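FAD linked oxidase-like protein (Myceliophthora thermophila, PDB 5L6G) oxidises the C1 hydroxyl of xylooligosaccharides and related sugars to lactones, passing the electrons through a bicovalently bound FAD to oxygen, which becomes hydrogen peroxide. Local coordinates at residues A25-C30 with T60-A65; N54-Y59 with T341-S346; D113-V118 with V129-R134; K147-H152 with F228-N233. One frame throughout, in Å; residues are numbered along the deposited sequence.

How the interactions relate
Interaction 1 lies at the periphery; the other three sit nearer the centre of the chain, interaction 2 nearest of all. Interaction 1 is small: two waters and a few methyl groups join helix 26-33 to strand 63-65. The first segment of interaction 2, 54-59, runs straight into 60-65 of interaction 1, and interaction 2 ties the FAD-binding part to the large antiparallel sheet through a buried asparagine and a sugar-binding arginine. Interactions 3 and 4 belong to one curled antiparallel sheet, and helix 135-146 runs from the end of 129-134 to the start of 147-152. Interaction 3 is mostly buried, whereas interaction 4 pairs a buried face with an exposed one. Both rely on backbone hydrogen bonds and carry a glycosylated asparagine.

Interaction 1. Residues A25-C30 with T60-A65; sequences AAIDEC and TPAAIA
The methyl of Ala63 is the meeting point of this contact, touched by a carboxylate oxygen and by a branched aliphatic chain. Asp28 OD1 lies 3.6 Å from Ala63 CB, and Ile27 CG2 packs on the same methyl at 3.9 Å. The CG2 branch of Ile27 also comes within reach of Ala62 CB, at 4.4 Å. Alanine suits position 63 because a single methyl is small enough to sit against both Ile27 CG2 and Asp28 OD1.

The polar half is bridged by water. One water donates both to Asp28 OD2 and to Ala62 O, the latter at 2.6 Å; a second donates to Asp28 OD1 and, at a longer 3.2 Å, to the same carbonyl. Asp28 OD2 also takes a hydrogen bond from Ala25 N, 2.8 Å away, through its anti lone pair. With CG beside its own backbone N (chi1 -55°), the carboxylate turns back to the start of the helix and still faces the strand. An alanine in place of Asp28 would probably leave Ala25 N without this acceptor and both waters poorly held.

Farther out, Cys30 is disulfide-bonded to Cys79 of helix 70-83, where Ile27 also packs, while Ala63 pairs through its backbone with Val109. The contact thus sets the N-terminal helix beside the small mixed sheet of the PCMH-type FAD-binding domain (strands 38-39, 63-65, 108-111 and 87-90).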
# COMPACT_ATOMS: atom_id res chain seq x y z
N ALA A 25 -25.77 -15.00 16.91
CA ALA A 25 -26.54 -13.80 16.52
C ALA A 25 -27.13 -13.97 15.12
O ALA A 25 -26.89 -14.99 14.47
CB ALA A 25 -25.67 -12.56 16.59
N ALA A 26 -27.91 -12.98 14.67
CA ALA A 26 -28.57 -13.07 13.36
C ALA A 26 -27.57 -13.25 12.21
O ALA A 26 -27.81 -14.01 11.28
CB ALA A 26 -29.44 -11.85 13.14
N ILE A 27 -26.42 -12.59 12.27
CA ILE A 27 -25.43 -12.71 11.19
C ILE A 27 -24.92 -14.15 11.11
O ILE A 27 -24.68 -14.68 10.03
CB ILE A 27 -24.26 -11.72 11.34
CG1 ILE A 27 -23.38 -11.70 10.09
CG2 ILE A 27 -23.40 -12.07 12.55
CD1 ILE A 27 -24.09 -11.36 8.80
N ASP A 28 -24.79 -14.80 12.26
CA ASP A 28 -24.25 -16.17 12.31
C ASP A 28 -25.24 -17.15 11.71
O ASP A 28 -24.88 -18.01 10.92
CB ASP A 28 -23.92 -16.54 13.74
CG ASP A 28 -23.01 -15.55 14.38
OD1 ASP A 28 -21.83 -15.50 13.97
OD2 ASP A 28 -23.47 -14.80 15.27
N GLU A 29 -26.49 -16.99 12.10
CA GLU A 29 -27.56 -17.80 11.57
C GLU A 29 -27.73 -17.59 10.07
O GLU A 29 -27.99 -18.54 9.34
CB GLU A 29 -28.86 -17.49 12.29
CG GLU A 29 -28.85 -17.85 13.76
CD GLU A 29 -28.31 -19.25 14.04
OE1 GLU A 29 -28.77 -20.23 13.38
OE2 GLU A 29 -27.41 -19.37 14.92
N CYS A 30 -27.60 -16.35 9.61
CA CYS A 30 -27.74 -16.07 8.17
C CYS A 30 -26.65 -16.82 7.39
O CYS A 30 -26.92 -17.49 6.39
CB CYS A 30 -27.61 -14.58 7.88
SG CYS A 30 -28.04 -14.20 6.17
N THR A 60 -12.97 -6.57 17.40
CA THR A 60 -13.73 -7.80 17.48
C THR A 60 -14.85 -7.81 16.44
O THR A 60 -15.82 -7.07 16.58
CB THR A 60 -14.34 -7.92 18.87
OG1 THR A 60 -13.31 -7.76 19.85
CG2 THR A 60 -15.01 -9.25 19.02
N PRO A 61 -14.71 -8.65 15.39
CA PRO A 61 -15.74 -8.75 14.38
C PRO A 61 -17.04 -9.30 14.92
O PRO A 61 -17.06 -10.05 15.89
CB PRO A 61 -15.16 -9.77 13.38
CG PRO A 61 -13.69 -9.60 13.54
CD PRO A 61 -13.52 -9.43 15.01
N ALA A 62 -18.14 -8.92 14.27
CA ALA A 62 -19.42 -9.59 14.51
C ALA A 62 -19.30 -11.08 14.18
O ALA A 62 -19.85 -11.94 14.88
CB ALA A 62 -20.49 -8.95 13.65
N ALA A 63 -18.59 -11.38 13.10
CA ALA A 63 -18.42 -12.74 12.63
C ALA A 63 -17.38 -12.72 11.54
O ALA A 63 -17.03 -11.66 11.01
CB ALA A 63 -19.73 -13.29 12.08
N ILE A 64 -16.84 -13.89 11.23
CA ILE A 64 -15.80 -14.00 10.21
C ILE A 64 -16.21 -15.06 9.21
O ILE A 64 -16.26 -16.25 9.55
CB ILE A 64 -14.44 -14.36 10.84
CG1 ILE A 64 -14.01 -13.28 11.83
CG2 ILE A 64 -13.40 -14.55 9.73
CD1 ILE A 64 -12.73 -13.59 12.58
N ALA A 65 -16.55 -14.62 8.01
CA ALA A 65 -16.85 -15.53 6.92
C ALA A 65 -15.51 -15.96 6.33
O ALA A 65 -14.58 -15.18 6.26
CB ALA A 65 -17.71 -14.85 5.87
O HOH W 1 -22.15 -12.43 16.05
O HOH W 2 -19.54 -15.11 15.21

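Interaction 2. Residues N54-Y59 with T341-S346; sequences NDRLPY and TFYSKS. With XYP (beta-D-xylopyranose), chain I.
Asn54 and Phe342 exchange two hydrogen bonds: Phe342 N donates to Asn54 OD1 at 3.2 Å, and Asn54 ND2 returns one to Phe342 O at 2.9 Å. Asn54 OD1 also accepts from Arg56 N, making an Asx turn; the two donors reach it from opposite faces of the amide. Phe342 O is gripped twice, its second donor being Arg56 NE, 2.9 Å from this oxygen, which lies in the guanidinium plane. Asparagine suits this place because its amide both accepts and donates.

Stacked on the Phe342 ring, the Asn54 amide lies 8° from parallel, with ND2 over the ring centre.

The rest of the arginine binds a xylose in a pocket separate from that of Glu412 and Tyr451. Bent at chi3 (67°), Arg56 sends NH1 to the sugar O1 at 2.8 Å; NH2 reaches the same O1 at 3.2 Å and O5 only weakly. Tyr343 CE1 touches the sugar C5 at 3.7 Å.

Water joins Asp55 OD2, also bonded by Ser339, to Thr341 OG1.

Strand 341-349 lies between strands 409-417 and 445-446 of the large sheet. Tyr414 of the former stacks on Phe342, while Phe426 of helix 426-437 also lines this xylose pocket.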
# COMPACT_ATOMS: atom_id res chain seq x y z
N ASN A 54 -1.54 -4.57 13.07
CA ASN A 54 -1.19 -3.59 14.07
C ASN A 54 -1.83 -3.97 15.39
O ASN A 54 -3.02 -3.75 15.59
CB ASN A 54 -1.64 -2.18 13.66
CG ASN A 54 -1.02 -1.09 14.53
OD1 ASN A 54 -0.46 -1.34 15.61
ND2 ASN A 54 -1.13 0.14 14.06
N ASP A 55 -1.02 -4.52 16.30
CA ASP A 55 -1.51 -4.92 17.62
C ASP A 55 -2.04 -3.79 18.47
O ASP A 55 -2.65 -4.03 19.50
CB ASP A 55 -0.41 -5.64 18.40
CG ASP A 55 -0.17 -7.03 17.91
OD1 ASP A 55 -1.17 -7.74 17.65
OD2 ASP A 55 1.01 -7.41 17.78
N ARG A 56 -1.77 -2.55 18.07
CA ARG A 56 -2.35 -1.40 18.75
C ARG A 56 -3.86 -1.32 18.52
O ARG A 56 -4.56 -0.70 19.30
CB ARG A 56 -1.72 -0.12 18.25
CG ARG A 56 -2.02 1.11 19.09
CD ARG A 56 -1.23 2.31 18.58
NE ARG A 56 -1.64 2.78 17.26
CZ ARG A 56 -2.76 3.47 17.01
NH1 ARG A 56 -3.62 3.75 17.99
NH2 ARG A 56 -3.03 3.87 15.78
N LEU A 57 -4.34 -1.96 17.44
CA LEU A 57 -5.69 -1.78 16.96
C LEU A 57 -6.45 -3.09 16.68
O LEU A 57 -6.87 -3.37 15.54
CB LEU A 57 -5.66 -0.92 15.70
CG LEU A 57 -5.19 0.52 15.90
CD1 LEU A 57 -5.06 1.19 14.53
CD2 LEU A 57 -6.10 1.31 16.85
N PRO A 58 -6.65 -3.90 17.74
CA PRO A 58 -7.48 -5.05 17.59
C PRO A 58 -8.93 -4.60 17.54
O PRO A 58 -9.30 -3.61 18.19
CB PRO A 58 -7.22 -5.83 18.87
CG PRO A 58 -6.98 -4.76 19.89
CD PRO A 58 -6.24 -3.69 19.14
N TYR A 59 -9.72 -5.30 16.73
CA TYR A 59 -11.16 -5.15 16.75
C TYR A 59 -11.79 -6.51 16.80
O TYR A 59 -11.22 -7.49 16.34
CB TYR A 59 -11.65 -4.37 15.53
CG TYR A 59 -11.15 -2.95 15.53
CD1 TYR A 59 -11.59 -2.05 16.50
CD2 TYR A 59 -10.20 -2.52 14.60
CE1 TYR A 59 -11.14 -0.75 16.52
CE2 TYR A 59 -9.73 -1.23 14.62
CZ TYR A 59 -10.21 -0.35 15.58
OH TYR A 59 -9.75 0.92 15.59
N THR A 341 3.33 -3.30 16.93
CA THR A 341 2.57 -2.27 17.62
C THR A 341 3.15 -0.94 17.20
O THR A 341 4.32 -0.68 17.41
CB THR A 341 2.68 -2.41 19.14
OG1 THR A 341 2.22 -3.71 19.53
CG2 THR A 341 1.85 -1.36 19.87
N PHE A 342 2.33 -0.09 16.60
CA PHE A 342 2.86 1.12 16.01
C PHE A 342 1.79 2.16 15.69
O PHE A 342 0.57 1.87 15.70
CB PHE A 342 3.64 0.77 14.73
CG PHE A 342 2.76 0.20 13.64
CD1 PHE A 342 2.42 -1.14 13.64
CD2 PHE A 342 2.26 1.00 12.63
CE1 PHE A 342 1.59 -1.67 12.66
CE2 PHE A 342 1.44 0.47 11.63
CZ PHE A 342 1.11 -0.86 11.65
N TYR A 343 2.28 3.37 15.40
CA TYR A 343 1.51 4.42 14.75
C TYR A 343 2.24 4.78 13.47
O TYR A 343 3.45 4.72 13.44
CB TYR A 343 1.35 5.65 15.64
CG TYR A 343 0.56 6.76 14.98
CD1 TYR A 343 -0.67 6.51 14.43
CD2 TYR A 343 1.04 8.06 14.92
CE1 TYR A 343 -1.41 7.52 13.82
CE2 TYR A 343 0.30 9.08 14.33
CZ TYR A 343 -0.93 8.79 13.78
OH TYR A 343 -1.70 9.78 13.16
N SER A 344 1.50 5.13 12.43
CA SER A 344 2.12 5.49 11.16
C SER A 344 1.37 6.60 10.46
O SER A 344 0.17 6.77 10.64
CB SER A 344 2.24 4.25 10.27
OG SER A 344 2.70 4.58 8.98
N LYS A 345 2.12 7.39 9.71
CA LYS A 345 1.55 8.42 8.87
C LYS A 345 2.20 8.31 7.50
O LYS A 345 3.22 7.59 7.30
CB LYS A 345 1.78 9.82 9.47
CG LYS A 345 1.13 10.04 10.82
CD LYS A 345 1.18 11.49 11.29
CE LYS A 345 0.09 12.38 10.69
NZ LYS A 345 -1.28 12.21 11.27
N SER A 346 1.59 8.98 6.54
CA SER A 346 2.13 9.07 5.22
C SER A 346 2.01 10.48 4.68
O SER A 346 1.32 11.34 5.27
CB SER A 346 1.36 8.12 4.30
OG SER A 346 0.10 8.66 3.98
O1 XYP I . -5.85 4.96 16.77
C1 XYP I . -5.85 6.36 16.59
C2 XYP I . -6.01 7.03 17.96
C3 XYP I . -5.94 8.52 17.77
C4 XYP I . -4.61 8.86 17.13
C5 XYP I . -4.45 8.11 15.82
O2 XYP I . -7.26 6.66 18.58
O3 XYP I . -6.02 9.19 19.03
O4 XYP I . -4.58 10.27 16.92
O5 XYP I . -4.59 6.71 16.03
O HOH W 3 3.19 -6.22 18.64

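Interaction 3. Residues D113-V118 with V129-R134; sequences DRMYNV and VQPGAR. With NAG (2-acetamido-2-deoxy-beta-D-glucopyranose), chain B.
Gln130 reaches across to Met115 and Asn117 with every atom of its side chain. Its CB lies 3.2 Å from Met115 O, and CG passes beside the backbone of Asn117, 3.6 Å from Asn117 O. CD follows, 3.7 Å from Asn117 N. At the tip OE1 accepts from Asn117 N at 2.9 Å, in the carbonyl plane and on a lone pair, while NE2 lies 3.8 Å from Met115 CE and makes a weak hydrogen bond to the acetamido O7 of the glycan on Asn117. The chain beyond CG is extended (chi2 -164°), which carries the amide out to the sugar.

A lysine at Gln130 would probably leave Asn117 N without this acceptor, since an ammonium cannot take its hydrogen bond.

Val118 and Val129 form an antiparallel non-hydrogen-bonded pair, where strands 118-120 and 127-129 of the hairpin meet. Just beyond it Gln130 N donates to Asn117 O at an almost straight 175°. A type I turn from Gln130 to Ala133 then brings Gly132 N to Met115 O at 2.8 Å. Glycine fits because a CB would collide with that oxygen. Val118 CG2 packs on Ala133 CB at 4.1 Å, small apolar groups meeting beside helix 135-146, and Pro131 touches the FAD.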
# COMPACT_ATOMS: atom_id res chain seq x y z
N ASP A 113 -8.29 -15.20 3.05
CA ASP A 113 -6.98 -15.85 3.04
C ASP A 113 -6.99 -17.32 2.65
O ASP A 113 -5.94 -17.87 2.38
CB ASP A 113 -6.26 -15.67 4.39
CG ASP A 113 -6.83 -16.53 5.50
OD1 ASP A 113 -7.98 -16.97 5.42
OD2 ASP A 113 -6.12 -16.75 6.50
N ARG A 114 -8.16 -17.94 2.58
CA ARG A 114 -8.25 -19.29 2.03
C ARG A 114 -8.31 -19.25 0.47
O ARG A 114 -8.14 -20.26 -0.17
CB ARG A 114 -9.42 -20.08 2.63
CG ARG A 114 -9.60 -20.01 4.17
CD ARG A 114 -8.32 -20.07 5.03
NE ARG A 114 -8.56 -20.45 6.45
CZ ARG A 114 -8.90 -19.62 7.46
NH1 ARG A 114 -9.05 -18.32 7.29
NH2 ARG A 114 -9.10 -20.11 8.69
N MET A 115 -8.49 -18.07 -0.11
CA MET A 115 -8.53 -17.89 -1.56
C MET A 115 -7.24 -17.20 -2.03
O MET A 115 -7.16 -16.00 -2.11
CB MET A 115 -9.76 -17.09 -1.97
CG MET A 115 -11.05 -17.79 -1.64
SD MET A 115 -12.48 -16.72 -1.87
CE MET A 115 -12.62 -16.72 -3.67
N TYR A 116 -6.22 -18.00 -2.33
CA TYR A 116 -4.91 -17.44 -2.66
C TYR A 116 -4.31 -18.02 -3.93
O TYR A 116 -3.11 -17.89 -4.17
CB TYR A 116 -3.94 -17.67 -1.50
CG TYR A 116 -3.77 -19.12 -1.10
CD1 TYR A 116 -2.95 -19.99 -1.84
CD2 TYR A 116 -4.42 -19.63 0.02
CE1 TYR A 116 -2.80 -21.32 -1.47
CE2 TYR A 116 -4.29 -20.96 0.39
CZ TYR A 116 -3.47 -21.80 -0.35
OH TYR A 116 -3.32 -23.12 0.02
N ASN A 117 -5.12 -18.67 -4.76
CA ASN A 117 -4.59 -19.27 -5.97
C ASN A 117 -4.16 -18.26 -7.01
O ASN A 117 -4.79 -17.22 -7.19
CB ASN A 117 -5.59 -20.23 -6.60
CG ASN A 117 -5.63 -21.57 -5.90
OD1 ASN A 117 -4.82 -21.86 -5.01
ND2 ASN A 117 -6.57 -22.38 -6.29
N VAL A 118 -3.06 -18.59 -7.68
CA VAL A 118 -2.48 -17.77 -8.72
C VAL A 118 -2.32 -18.68 -9.94
O VAL A 118 -1.68 -19.72 -9.85
CB VAL A 118 -1.12 -17.20 -8.27
CG1 VAL A 118 -0.43 -16.46 -9.41
CG2 VAL A 118 -1.29 -16.25 -7.07
N VAL A 129 -5.57 -14.02 -10.14
CA VAL A 129 -5.11 -13.99 -8.77
C VAL A 129 -6.29 -13.87 -7.83
O VAL A 129 -7.04 -12.91 -7.90
CB VAL A 129 -4.19 -12.79 -8.55
CG1 VAL A 129 -3.74 -12.73 -7.09
CG2 VAL A 129 -3.01 -12.85 -9.52
N GLN A 130 -6.44 -14.85 -6.97
CA GLN A 130 -7.47 -14.80 -5.96
C GLN A 130 -7.14 -13.73 -4.93
O GLN A 130 -5.98 -13.41 -4.67
CB GLN A 130 -7.62 -16.16 -5.31
CG GLN A 130 -8.24 -17.18 -6.25
CD GLN A 130 -8.73 -18.38 -5.53
OE1 GLN A 130 -7.96 -19.08 -4.87
NE2 GLN A 130 -10.03 -18.66 -5.67
N PRO A 131 -8.18 -13.17 -4.32
CA PRO A 131 -8.01 -11.91 -3.63
C PRO A 131 -7.33 -12.00 -2.28
O PRO A 131 -6.99 -10.98 -1.72
CB PRO A 131 -9.46 -11.44 -3.46
CG PRO A 131 -10.23 -12.68 -3.34
CD PRO A 131 -9.58 -13.60 -4.34
N GLY A 132 -7.18 -13.20 -1.73
CA GLY A 132 -6.39 -13.41 -0.52
C GLY A 132 -4.96 -13.79 -0.76
O GLY A 132 -4.25 -14.12 0.20
N ALA A 133 -4.50 -13.77 -2.02
CA ALA A 133 -3.10 -14.07 -2.33
C ALA A 133 -2.21 -12.94 -1.79
O ALA A 133 -2.50 -11.75 -1.97
CB ALA A 133 -2.88 -14.28 -3.83
N ARG A 134 -1.12 -13.33 -1.15
CA ARG A 134 -0.17 -12.39 -0.62
C ARG A 134 0.96 -12.24 -1.61
O ARG A 134 1.17 -13.11 -2.48
CB ARG A 134 0.34 -12.86 0.73
CG ARG A 134 -0.76 -12.98 1.77
CD ARG A 134 -0.26 -13.71 2.98
NE ARG A 134 -1.32 -14.04 3.92
CZ ARG A 134 -1.75 -13.24 4.91
NH1 ARG A 134 -1.20 -12.06 5.13
NH2 ARG A 134 -2.73 -13.67 5.69
C1 NAG B . -6.64 -23.68 -5.69
C2 NAG B . -8.02 -24.09 -5.23
C3 NAG B . -8.10 -25.55 -4.78
C4 NAG B . -7.37 -26.48 -5.74
C5 NAG B . -5.98 -25.96 -6.08
C6 NAG B . -5.41 -26.79 -7.23
C7 NAG B . -9.28 -22.23 -4.26
C8 NAG B . -9.58 -21.43 -3.02
N2 NAG B . -8.41 -23.22 -4.14
O3 NAG B . -9.47 -25.86 -4.73
O4 NAG B . -7.18 -27.76 -5.16
O5 NAG B . -6.01 -24.63 -6.52
O6 NAG B . -4.28 -26.15 -7.78
O7 NAG B . -9.88 -21.94 -5.29

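Interaction 4. Residues K147-H152 with F228-N233; sequences KRAFSH and FAAPPN. With NAG (2-acetamido-2-deoxy-beta-D-glucopyranose), chain E.
Phe228 packs most closely here, its ring lying against the backbone and methyl of Ala149 and the backbone of Phe150. Ala149 O sits 3.5 Å above one face, and Ala149 CB makes an off-centre CH-pi contact, 4.2 Å from the ring centroid. With Phe228 CG between its backbone N and carbonyl carbon (chi1 58°), the ring folds back over the neighbouring strand. Small Ala149 lets the ring lie so close. His176 stacks on this ring, and Trp182 meets it edge to face.

Strand 148-149, just after helix 135-146, pairs antiparallel with the end of strand 219-229 in the FAD-binding domain. Ala149 and Phe228 form a hydrogen-bonded pair, with Phe228 N to Ala149 O at 2.8 Å and Ala149 N to Phe228 O at 2.9 Å, and Ala230 N bonds to Lys147 O.

The other side is looser. The Arg148 guanidinium lies flat over the peptide between Phe228 and Ala229, with Ala229 N 3.5 Å above its plane. Ala229 and Lys147 are exposed, and the glycosylated Asn233 lies farther along.

The Phe228 ring thus meets a methyl and peptide groups, whereas the charged arginine lays its flat face on a peptide and uses its N-H groups for neighbours such as Thr227.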
# COMPACT_ATOMS: atom_id res chain seq x y z
N LYS A 147 8.73 -16.95 -15.27
CA LYS A 147 9.67 -15.84 -15.10
C LYS A 147 8.99 -14.50 -15.38
O LYS A 147 9.52 -13.62 -16.07
CB LYS A 147 10.91 -16.05 -15.97
CG LYS A 147 11.72 -17.26 -15.55
CD LYS A 147 12.99 -17.39 -16.37
CE LYS A 147 13.63 -18.75 -16.15
NZ LYS A 147 14.04 -18.92 -14.73
N ARG A 148 7.79 -14.36 -14.82
CA ARG A 148 7.02 -13.14 -14.95
C ARG A 148 6.95 -12.45 -13.62
O ARG A 148 7.27 -13.05 -12.58
CB ARG A 148 5.60 -13.44 -15.43
CG ARG A 148 5.53 -14.26 -16.70
CD ARG A 148 6.17 -13.53 -17.87
NE ARG A 148 5.39 -12.35 -18.28
CZ ARG A 148 5.53 -11.72 -19.44
NH1 ARG A 148 6.43 -12.11 -20.33
NH2 ARG A 148 4.75 -10.67 -19.70
N ALA A 149 6.51 -11.20 -13.64
CA ALA A 149 6.28 -10.43 -12.44
C ALA A 149 5.30 -9.32 -12.74
O ALA A 149 5.04 -9.01 -13.90
CB ALA A 149 7.58 -9.84 -11.93
N PHE A 150 4.77 -8.73 -11.67
CA PHE A 150 4.22 -7.39 -11.78
C PHE A 150 4.82 -6.49 -10.70
O PHE A 150 5.60 -6.96 -9.84
CB PHE A 150 2.69 -7.34 -11.89
CG PHE A 150 1.92 -7.80 -10.68
CD1 PHE A 150 1.63 -6.92 -9.65
CD2 PHE A 150 1.36 -9.07 -10.66
CE1 PHE A 150 0.87 -7.34 -8.57
CE2 PHE A 150 0.59 -9.49 -9.58
CZ PHE A 150 0.34 -8.62 -8.54
N SER A 151 4.54 -5.20 -10.79
CA SER A 151 5.11 -4.25 -9.84
C SER A 151 4.30 -4.21 -8.55
O SER A 151 3.13 -3.89 -8.57
CB SER A 151 5.16 -2.86 -10.47
OG SER A 151 6.00 -2.01 -9.72
N HIS A 152 4.93 -4.53 -7.42
CA HIS A 152 4.25 -4.47 -6.14
C HIS A 152 5.20 -4.14 -5.00
O HIS A 152 6.41 -4.02 -5.19
CB HIS A 152 3.49 -5.76 -5.86
CG HIS A 152 4.32 -7.01 -5.98
ND1 HIS A 152 5.29 -7.35 -5.07
CD2 HIS A 152 4.28 -8.02 -6.89
CE1 HIS A 152 5.85 -8.49 -5.42
NE2 HIS A 152 5.24 -8.93 -6.52
N PHE A 228 5.03 -8.35 -16.60
CA PHE A 228 6.21 -8.13 -17.44
C PHE A 228 7.15 -9.31 -17.27
O PHE A 228 7.05 -10.05 -16.30
CB PHE A 228 6.90 -6.79 -17.13
CG PHE A 228 7.34 -6.63 -15.70
CD1 PHE A 228 8.59 -7.08 -15.29
CD2 PHE A 228 6.53 -5.98 -14.77
CE1 PHE A 228 9.01 -6.90 -13.98
CE2 PHE A 228 6.94 -5.80 -13.46
CZ PHE A 228 8.18 -6.27 -13.06
N ALA A 229 8.04 -9.51 -18.24
CA ALA A 229 9.09 -10.53 -18.10
C ALA A 229 10.03 -10.07 -16.99
O ALA A 229 10.56 -8.97 -17.04
CB ALA A 229 9.86 -10.69 -19.40
N ALA A 230 10.24 -10.90 -15.98
CA ALA A 230 11.12 -10.55 -14.88
C ALA A 230 12.55 -10.35 -15.41
O ALA A 230 13.03 -11.17 -16.18
CB ALA A 230 11.12 -11.65 -13.84
N PRO A 231 13.23 -9.26 -15.02
CA PRO A 231 14.60 -9.12 -15.48
C PRO A 231 15.47 -10.23 -14.90
O PRO A 231 15.26 -10.64 -13.76
CB PRO A 231 15.03 -7.77 -14.90
CG PRO A 231 14.17 -7.60 -13.69
CD PRO A 231 12.85 -8.18 -14.10
N PRO A 232 16.44 -10.72 -15.68
CA PRO A 232 17.26 -11.81 -15.19
C PRO A 232 18.09 -11.42 -13.96
O PRO A 232 18.38 -12.28 -13.14
CB PRO A 232 18.16 -12.17 -16.39
CG PRO A 232 18.14 -10.97 -17.26
CD PRO A 232 16.80 -10.33 -17.06
N ASN A 233 18.45 -10.14 -13.85
CA ASN A 233 19.30 -9.67 -12.75
C ASN A 233 18.87 -8.31 -12.23
O ASN A 233 18.50 -7.44 -13.00
CB ASN A 233 20.76 -9.61 -13.20
CG ASN A 233 21.28 -10.98 -13.57
OD1 ASN A 233 21.64 -11.23 -14.73
ND2 ASN A 233 21.30 -11.89 -12.58
C1 NAG E . 21.71 -13.29 -12.66
C2 NAG E . 22.53 -13.85 -11.49
C3 NAG E . 22.64 -15.38 -11.53
C4 NAG E . 21.26 -16.02 -11.69
C5 NAG E . 20.60 -15.42 -12.93
C6 NAG E . 19.19 -15.96 -13.16
C7 NAG E . 24.34 -12.64 -10.37
C8 NAG E . 25.73 -12.06 -10.49
N2 NAG E . 23.85 -13.24 -11.45
O3 NAG E . 23.25 -15.86 -10.35
O4 NAG E . 21.34 -17.42 -11.81
O5 NAG E . 20.50 -14.02 -12.75
O6 NAG E . 18.51 -15.14 -14.08
O7 NAG E . 23.73 -12.53 -9.30